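Local coordinates for protein putative acyl-CoA N-acyltransferase (Klebsiella pneumoniae subsp. pneumoniae, PDB 3LOD) that probably transfers an acyl group from acyl-coenzyme A to an acceptor, as a member of the GNAT acetyltransferase family, at residues 4-9 against 52-57; 131-136 against 145-150. All blocks are in the same frame, centred on the assembly; numbering follows the deposited sequence.

Contact 1. Residues 4-9 against 52-57; sequences YTITDI and LAIRSP
Thr5 and Arg55, and two residues further on Thr7 and Ala53, form hydrogen-bonded pairs of an antiparallel two-strand contact, closed by Thr5 N to Arg55 O at 2.9 Å, Ala53 N to Thr7 O at 2.8 Å and the two reciprocal bonds; the strand segments run at 150° to one another. Thr5, Thr7, Ala53 and Arg55 share one face. There the aliphatic part of Arg55 passes obliquely against Thr5, with CB and CG both meeting Thr5 CG2. A bend at chi3 (82°) then carries the guanidinium back along the strand, where NH1 donates to Thr7 OG1 at 3.0 Å, the oxygen lying almost in the guanidinium plane. Thr7 OG1 in turn donates to Asp8 O, above the plane of that carbonyl. Threonine suits this place because one hydroxyl can both accept and donate, while Ala53 is small enough for Ile9 CG1 to rest 3.6 Å from its CB. On the other face Ile6 and Ile54 lie side by side, Ile6 CD1 being 4.2 Å from Ile54 CG2, and helix 91-104 covers Ile6 and Leu52. The Tyr4 ring has Pro57 CD over one face. NH2 forms a salt bridge with Glu15 and NE donates to Gly59 O, so all three nitrogens of the Arg55 guanidinium are held, which fixes its rotation while Glu15 balances its charge.

Contact 2. Residues 131-136 against 145-150; sequences YQTRCA and LSVFME
Phe148 and Ala136 meet at the loop end of a short antiparallel hairpin in which Gln132 N donates to Glu150 O at 2.9 Å and Glu150 N returns a bond to Gln132 O. Starting from CB, which lies 3.4 Å from Arg134 O, the Phe148 side chain runs under the departing chain: CG and CD2 come beneath Ala136 N, CD2 at 3.3 Å, CD1 and CE1 both have Ala136 CA as near neighbour, and CE2 and CZ reach Ala136 CB. Ala136 CA sits over the middle of the ring, 3.5 Å from its centroid and 9° off the normal, a CH-pi contact that a flat aromatic face is well shaped to make. CG lies beside the backbone N, anti to the carbonyl carbon (chi1 -58°), and this turn brings the ring beneath Ala136. Arg134 N also bonds to Phe148 O.

Glu150 reaches out to Arg134: its CG touches Arg134 CD at 3.5 Å, and OE2 stands 3.3 Å from NE. The carboxylate oxygen sits off the plane of the guanidinium, so attraction between charges, not a directed hydrogen bond, holds this salt bridge. Long flexible chains suit such a pairing at a partly exposed edge. Met149, an unbranched and pliable side chain, curls at chi3 to set CE 4.0 Å from Tyr131 CB.

Strand 110-116 flanks strand 146-152 through the backbones of Val147 and Met149, helix 120-128 packs on the side chains of the same two residues, and the Tyr131 hydroxyl reaches across to bond Glu100 in helix 91-104.

Overall arrangement
Contacts 1 and 2 form the two ends of one mixed sheet: strands 5-8 and 132-134 are its outermost strands within the chain, each paired antiparallel to an inner neighbour. Their centres lie 27 Å apart on opposite sides of the chain's centre, and their nearest atoms are about 11 Å apart, without touching. Strands 61-69, 74-82 and 110-116 fill the sheet between them, and helix 91-104 touches side chains of both contacts. This order is consistent with the GNAT fold, in which acyl-coenzyme A generally binds where the central parallel strands splay apart, here probably 74-82 and 110-116, so both contacts lie at the flanks, away from the expected cleft.

Contact 1. Residues 4-9 against 52-57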
ATOM      1  N   TYR A   4       4.290  17.491   1.319  1.00 47.47           N
ATOM      2  CA  TYR A   4       5.159  16.355   1.569  1.00 43.68           C
ATOM      3  C   TYR A   4       5.675  15.766   0.255  1.00 42.17           C
ATOM      4  O   TYR A   4       5.154  16.063  -0.824  1.00 41.81           O
ATOM      5  CB  TYR A   4       4.331  15.265   2.241  1.00 42.46           C
ATOM      6  CG  TYR A   4       3.869  15.612   3.635  1.00 39.48           C
ATOM      7  CD1 TYR A   4       4.308  14.850   4.734  1.00 33.91           C
ATOM      8  CD2 TYR A   4       3.015  16.725   3.881  1.00 35.05           C
ATOM      9  CE1 TYR A   4       3.904  15.158   6.035  1.00 30.07           C
ATOM     10  CE2 TYR A   4       2.596  17.033   5.189  1.00 31.18           C
ATOM     11  CZ  TYR A   4       3.054  16.229   6.251  1.00 29.57           C
ATOM     12  OH  TYR A   4       2.682  16.474   7.523  1.00 28.03           O
ATOM     13  N   THR A   5       6.650  14.870   0.343  1.00 39.67           N
ATOM     14  CA  THR A   5       7.315  14.375  -0.855  1.00 37.26           C
ATOM     15  C   THR A   5       7.086  12.847  -1.030  1.00 35.95           C
ATOM     16  O   THR A   5       6.788  12.189  -0.050  1.00 35.68           O
ATOM     17  CB  THR A   5       8.793  14.862  -0.830  1.00 36.80           C
ATOM     18  OG1 THR A   5       9.128  15.357  -2.110  1.00 37.66           O
ATOM     19  CG2 THR A   5       9.798  13.808  -0.429  1.00 36.62           C
ATOM     20  N   ILE A   6       7.169  12.294  -2.252  1.00 33.98           N
ATOM     21  CA  ILE A   6       7.125  10.813  -2.487  1.00 32.22           C
ATOM     22  C   ILE A   6       8.353  10.265  -3.209  1.00 31.75           C
ATOM     23  O   ILE A   6       8.753  10.789  -4.264  1.00 33.01           O
ATOM     24  CB  ILE A   6       5.896  10.376  -3.307  1.00 32.04           C
ATOM     25  CG1 ILE A   6       4.791   9.910  -2.382  1.00 31.25           C
ATOM     26  CG2 ILE A   6       6.219   9.174  -4.140  1.00 31.69           C
ATOM     27  CD1 ILE A   6       3.565  10.626  -2.605  1.00 31.10           C
ATOM     28  N   THR A   7       8.953   9.210  -2.682  1.00 30.04           N
ATOM     29  CA  THR A   7      10.181   8.708  -3.289  1.00 29.10           C
ATOM     30  C   THR A   7      10.204   7.227  -3.214  1.00 28.41           C
ATOM     31  O   THR A   7       9.570   6.660  -2.330  1.00 28.28           O
ATOM     32  CB  THR A   7      11.461   9.145  -2.509  1.00 29.55           C
ATOM     33  OG1 THR A   7      11.490   8.508  -1.208  1.00 29.27           O
ATOM     34  CG2 THR A   7      11.585  10.681  -2.388  1.00 28.88           C
ATOM     35  N   ASP A   8      10.991   6.606  -4.081  1.00 27.80           N
ATOM     36  CA  ASP A   8      11.252   5.186  -3.969  1.00 28.46           C
ATOM     37  C   ASP A   8      11.845   4.909  -2.582  1.00 27.91           C
ATOM     38  O   ASP A   8      12.433   5.815  -1.984  1.00 28.50           O
ATOM     39  CB  ASP A   8      12.232   4.731  -5.055  1.00 29.14           C
ATOM     40  CG  ASP A   8      11.540   4.370  -6.390  1.00 32.78           C
ATOM     41  OD1 ASP A   8      10.306   4.169  -6.392  1.00 35.68           O
ATOM     42  OD2 ASP A   8      12.242   4.251  -7.437  1.00 35.81           O
ATOM     43  N   ILE A   9      11.642   3.694  -2.062  1.00 26.96           N
ATOM     44  CA  ILE A   9      12.444   3.131  -0.969  1.00 26.57           C
ATOM     45  C   ILE A   9      12.695   1.636  -1.170  1.00 26.98           C
ATOM     46  O   ILE A   9      11.836   0.880  -1.626  1.00 26.74           O
ATOM     47  CB  ILE A   9      11.810   3.270   0.492  1.00 26.87           C
ATOM     48  CG1 ILE A   9      10.337   3.510   0.439  1.00 25.08           C
ATOM     49  CG2 ILE A   9      12.553   4.229   1.505  1.00 25.84           C
ATOM     50  CD1 ILE A   9       9.685   2.241   0.379  1.00 28.39           C
ATOM     51  N   LEU A  52       7.214   2.662  -2.119  1.00 21.06           N
ATOM     52  CA  LEU A  52       7.304   4.133  -2.039  1.00 20.32           C
ATOM     53  C   LEU A  52       7.166   4.654  -0.606  1.00 19.15           C
ATOM     54  O   LEU A  52       6.546   3.984   0.239  1.00 19.05           O
ATOM     55  CB  LEU A  52       6.181   4.759  -2.878  1.00 19.04           C
ATOM     56  CG  LEU A  52       6.113   4.477  -4.386  1.00 20.92           C
ATOM     57  CD1 LEU A  52       4.949   5.239  -5.071  1.00 18.13           C
ATOM     58  CD2 LEU A  52       7.436   4.752  -5.097  1.00 18.27           C
ATOM     59  N   ALA A  53       7.689   5.853  -0.349  1.00 18.53           N
ATOM     60  CA  ALA A  53       7.545   6.516   0.978  1.00 18.72           C
ATOM     61  C   ALA A  53       7.047   7.940   0.843  1.00 19.25           C
ATOM     62  O   ALA A  53       7.311   8.590  -0.171  1.00 19.33           O
ATOM     63  CB  ALA A  53       8.856   6.516   1.710  1.00 17.17           C
ATOM     64  N   ILE A  54       6.327   8.432   1.852  1.00 20.58           N
ATOM     65  CA  ILE A  54       6.014   9.858   1.940  1.00 21.79           C
ATOM     66  C   ILE A  54       6.788  10.483   3.054  1.00 21.98           C
ATOM     67  O   ILE A  54       6.836   9.973   4.181  1.00 23.23           O
ATOM     68  CB  ILE A  54       4.576  10.133   2.274  1.00 22.48           C
ATOM     69  CG1 ILE A  54       3.733   8.970   1.933  1.00 23.94           C
ATOM     70  CG2 ILE A  54       4.000  11.347   1.495  1.00 23.50           C
ATOM     71  CD1 ILE A  54       2.551   8.989   2.843  1.00 29.29           C
ATOM     72  N   ARG A  55       7.344  11.641   2.750  1.00 22.85           N
ATOM     73  CA  ARG A  55       8.303  12.285   3.596  1.00 22.41           C
ATOM     74  C   ARG A  55       7.777  13.637   3.931  1.00 22.64           C
ATOM     75  O   ARG A  55       7.188  14.320   3.098  1.00 21.24           O
ATOM     76  CB  ARG A  55       9.642  12.379   2.872  1.00 21.92           C
ATOM     77  CG  ARG A  55       9.949  11.148   2.009  1.00 23.72           C
ATOM     78  CD  ARG A  55      11.408  11.041   1.547  1.00 22.10           C
ATOM     79  NE  ARG A  55      12.188  10.453   2.627  1.00 23.79           N
ATOM     80  CZ  ARG A  55      12.691   9.216   2.662  1.00 23.38           C
ATOM     81  NH1 ARG A  55      12.552   8.378   1.634  1.00 21.03           N
ATOM     82  NH2 ARG A  55      13.372   8.839   3.743  1.00 22.17           N
ATOM     83  N   SER A  56       7.997  14.006   5.176  1.00 24.18           N
ATOM     84  CA  SER A  56       7.694  15.318   5.649  1.00 26.66           C
ATOM     85  C   SER A  56       8.567  16.338   4.888  1.00 28.31           C
ATOM     86  O   SER A  56       9.423  15.944   4.065  1.00 28.19           O
ATOM     87  CB  SER A  56       7.893  15.382   7.168  1.00 26.25           C
ATOM     88  OG  SER A  56       9.258  15.534   7.521  1.00 28.66           O
ATOM     89  N   PRO A  57       8.310  17.646   5.093  1.00 30.00           N
ATOM     90  CA  PRO A  57       9.304  18.578   4.557  1.00 31.13           C
ATOM     91  C   PRO A  57      10.689  18.494   5.252  1.00 32.12           C
ATOM     92  O   PRO A  57      11.693  18.734   4.573  1.00 31.54           O
ATOM     93  CB  PRO A  57       8.617  19.943   4.708  1.00 31.14           C
ATOM     94  CG  PRO A  57       7.121  19.605   4.534  1.00 30.34           C
ATOM     95  CD  PRO A  57       7.029  18.337   5.388  1.00 30.41           C
TER
HETATM   96  O   HOH W   1      14.577   6.613   0.074  1.00 26.45           O

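Contact 2. Residues 131-136 against 145-150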
ATOM      1  N   TYR A 131     -11.797   1.600  -5.432  1.00 29.80           N
ATOM      2  CA  TYR A 131     -11.648   0.171  -5.146  1.00 29.05           C
ATOM      3  C   TYR A 131     -12.995  -0.387  -4.774  1.00 29.28           C
ATOM      4  O   TYR A 131     -13.771   0.316  -4.163  1.00 29.39           O
ATOM      5  CB  TYR A 131     -10.646  -0.079  -4.016  1.00 28.84           C
ATOM      6  CG  TYR A 131      -9.265   0.205  -4.478  1.00 27.07           C
ATOM      7  CD1 TYR A 131      -8.401  -0.825  -4.873  1.00 27.68           C
ATOM      8  CD2 TYR A 131      -8.821   1.516  -4.588  1.00 27.43           C
ATOM      9  CE1 TYR A 131      -7.069  -0.543  -5.368  1.00 24.00           C
ATOM     10  CE2 TYR A 131      -7.521   1.808  -5.067  1.00 26.71           C
ATOM     11  CZ  TYR A 131      -6.668   0.772  -5.459  1.00 25.00           C
ATOM     12  OH  TYR A 131      -5.430   1.123  -5.936  1.00 26.83           O
ATOM     13  N   GLN A 132     -13.273  -1.635  -5.139  1.00 29.43           N
ATOM     14  CA  GLN A 132     -14.555  -2.249  -4.832  1.00 30.58           C
ATOM     15  C   GLN A 132     -14.359  -3.596  -4.190  1.00 30.78           C
ATOM     16  O   GLN A 132     -13.421  -4.307  -4.532  1.00 30.50           O
ATOM     17  CB  GLN A 132     -15.353  -2.456  -6.101  1.00 31.51           C
ATOM     18  CG  GLN A 132     -15.347  -1.298  -7.077  1.00 34.68           C
ATOM     19  CD  GLN A 132     -16.697  -1.104  -7.685  1.00 38.15           C
ATOM     20  OE1 GLN A 132     -16.855  -1.240  -8.882  1.00 39.09           O
ATOM     21  NE2 GLN A 132     -17.698  -0.825  -6.853  1.00 40.95           N
ATOM     22  N   THR A 133     -15.240  -3.971  -3.269  1.00 31.16           N
ATOM     23  CA  THR A 133     -15.060  -5.252  -2.596  1.00 32.37           C
ATOM     24  C   THR A 133     -15.142  -6.397  -3.621  1.00 32.62           C
ATOM     25  O   THR A 133     -15.783  -6.277  -4.691  1.00 32.51           O
ATOM     26  CB  THR A 133     -16.093  -5.469  -1.457  1.00 32.77           C
ATOM     27  OG1 THR A 133     -17.379  -5.090  -1.931  1.00 36.93           O
ATOM     28  CG2 THR A 133     -15.798  -4.610  -0.252  1.00 33.14           C
ATOM     29  N   ARG A 134     -14.471  -7.502  -3.321  1.00 32.31           N
ATOM     30  CA  ARG A 134     -14.522  -8.665  -4.194  1.00 31.81           C
ATOM     31  C   ARG A 134     -14.193  -9.892  -3.335  1.00 32.42           C
ATOM     32  O   ARG A 134     -13.951  -9.767  -2.136  1.00 32.22           O
ATOM     33  CB  ARG A 134     -13.524  -8.505  -5.333  1.00 30.57           C
ATOM     34  CG  ARG A 134     -12.169  -8.933  -4.918  1.00 31.32           C
ATOM     35  CD  ARG A 134     -11.147  -8.621  -5.915  1.00 30.49           C
ATOM     36  NE  ARG A 134     -11.358  -9.525  -7.027  1.00 42.17           N
ATOM     37  CZ  ARG A 134     -10.959 -10.796  -7.059  1.00 43.56           C
ATOM     38  NH1 ARG A 134     -11.224 -11.526  -8.116  1.00 41.14           N
ATOM     39  NH2 ARG A 134     -10.296 -11.334  -6.032  1.00 45.63           N
ATOM     40  N   CYS A 135     -14.204 -11.076  -3.941  1.00 33.03           N
ATOM     41  CA  CYS A 135     -13.845 -12.326  -3.251  1.00 33.37           C
ATOM     42  C   CYS A 135     -12.343 -12.471  -3.109  1.00 32.61           C
ATOM     43  O   CYS A 135     -11.597 -11.829  -3.834  1.00 32.17           O
ATOM     44  CB  CYS A 135     -14.301 -13.545  -4.075  1.00 33.52           C
ATOM     45  SG  CYS A 135     -15.693 -13.250  -5.111  1.00 36.62           S
ATOM     46  N   ALA A 136     -11.932 -13.393  -2.241  1.00 32.02           N
ATOM     47  CA  ALA A 136     -10.568 -13.931  -2.188  1.00 31.99           C
ATOM     48  C   ALA A 136      -9.900 -14.126  -3.554  1.00 32.03           C
ATOM     49  O   ALA A 136     -10.561 -14.520  -4.500  1.00 32.88           O
ATOM     50  CB  ALA A 136     -10.591 -15.254  -1.446  1.00 31.81           C
ATOM     51  N   LEU A 145     -13.003 -12.653   8.769  1.00 41.72           N
ATOM     52  CA  LEU A 145     -12.929 -11.519   7.897  1.00 40.19           C
ATOM     53  C   LEU A 145     -11.554 -10.987   7.536  1.00 39.83           C
ATOM     54  O   LEU A 145     -10.696 -10.690   8.364  1.00 39.85           O
ATOM     55  CB  LEU A 145     -13.923 -10.456   8.271  1.00 39.75           C
ATOM     56  CG  LEU A 145     -15.319 -10.879   7.832  1.00 39.53           C
ATOM     57  CD1 LEU A 145     -15.810 -10.042   6.679  1.00 38.06           C
ATOM     58  CD2 LEU A 145     -15.382 -12.361   7.510  1.00 38.60           C
ATOM     59  N   SER A 146     -11.371 -11.006   6.231  1.00 38.08           N
ATOM     60  CA  SER A 146     -10.493 -10.192   5.427  1.00 36.04           C
ATOM     61  C   SER A 146     -11.477  -9.444   4.548  1.00 35.07           C
ATOM     62  O   SER A 146     -12.663  -9.861   4.407  1.00 35.04           O
ATOM     63  CB  SER A 146      -9.644 -11.078   4.535  1.00 35.92           C
ATOM     64  OG  SER A 146      -8.581 -11.653   5.255  1.00 35.83           O
ATOM     65  N   VAL A 147     -11.004  -8.343   3.976  1.00 32.84           N
ATOM     66  CA  VAL A 147     -11.727  -7.626   2.916  1.00 31.46           C
ATOM     67  C   VAL A 147     -10.784  -7.569   1.728  1.00 30.33           C
ATOM     68  O   VAL A 147      -9.626  -7.152   1.861  1.00 29.65           O
ATOM     69  CB  VAL A 147     -12.095  -6.184   3.326  1.00 31.61           C
ATOM     70  CG1 VAL A 147     -13.011  -5.547   2.321  1.00 30.29           C
ATOM     71  CG2 VAL A 147     -12.768  -6.200   4.665  1.00 31.77           C
ATOM     72  N   PHE A 148     -11.279  -8.033   0.589  1.00 28.93           N
ATOM     73  CA  PHE A 148     -10.553  -7.996  -0.643  1.00 27.77           C
ATOM     74  C   PHE A 148     -11.169  -6.902  -1.447  1.00 27.32           C
ATOM     75  O   PHE A 148     -12.400  -6.766  -1.417  1.00 27.25           O
ATOM     76  CB  PHE A 148     -10.720  -9.313  -1.356  1.00 27.42           C
ATOM     77  CG  PHE A 148     -10.269 -10.474  -0.535  1.00 28.26           C
ATOM     78  CD1 PHE A 148      -8.904 -10.802  -0.457  1.00 27.56           C
ATOM     79  CD2 PHE A 148     -11.198 -11.248   0.177  1.00 28.48           C
ATOM     80  CE1 PHE A 148      -8.460 -11.879   0.314  1.00 25.66           C
ATOM     81  CE2 PHE A 148     -10.767 -12.328   0.947  1.00 27.50           C
ATOM     82  CZ  PHE A 148      -9.385 -12.638   1.016  1.00 26.44           C
ATOM     83  N   MET A 149     -10.324  -6.132  -2.158  1.00 25.34           N
ATOM     84  CA  MET A 149     -10.778  -5.013  -2.994  1.00 23.51           C
ATOM     85  C   MET A 149      -9.966  -4.936  -4.278  1.00 24.45           C
ATOM     86  O   MET A 149      -8.826  -5.378  -4.335  1.00 25.48           O
ATOM     87  CB  MET A 149     -10.727  -3.663  -2.203  1.00 23.03           C
ATOM     88  CG  MET A 149     -11.246  -3.710  -0.730  1.00 16.66           C
ATOM     89  SD  MET A 149     -11.482  -2.054   0.079  1.00 10.45           S
ATOM     90  CE  MET A 149     -12.830  -1.550  -1.022  1.00  9.67           C
ATOM     91  N   GLU A 150     -10.534  -4.408  -5.351  1.00 25.09           N
ATOM     92  CA  GLU A 150      -9.708  -4.145  -6.501  1.00 24.99           C
ATOM     93  C   GLU A 150     -10.226  -2.994  -7.299  1.00 24.47           C
ATOM     94  O   GLU A 150     -11.297  -2.506  -7.044  1.00 23.06           O
ATOM     95  CB  GLU A 150      -9.521  -5.379  -7.382  1.00 26.04           C
ATOM     96  CG  GLU A 150     -10.796  -5.899  -8.114  1.00 29.23           C
ATOM     97  CD  GLU A 150     -10.487  -6.895  -9.265  1.00 31.63           C
ATOM     98  OE1 GLU A 150     -11.161  -6.799 -10.331  1.00 32.41           O
ATOM     99  OE2 GLU A 150      -9.567  -7.753  -9.100  1.00 32.51           O
TER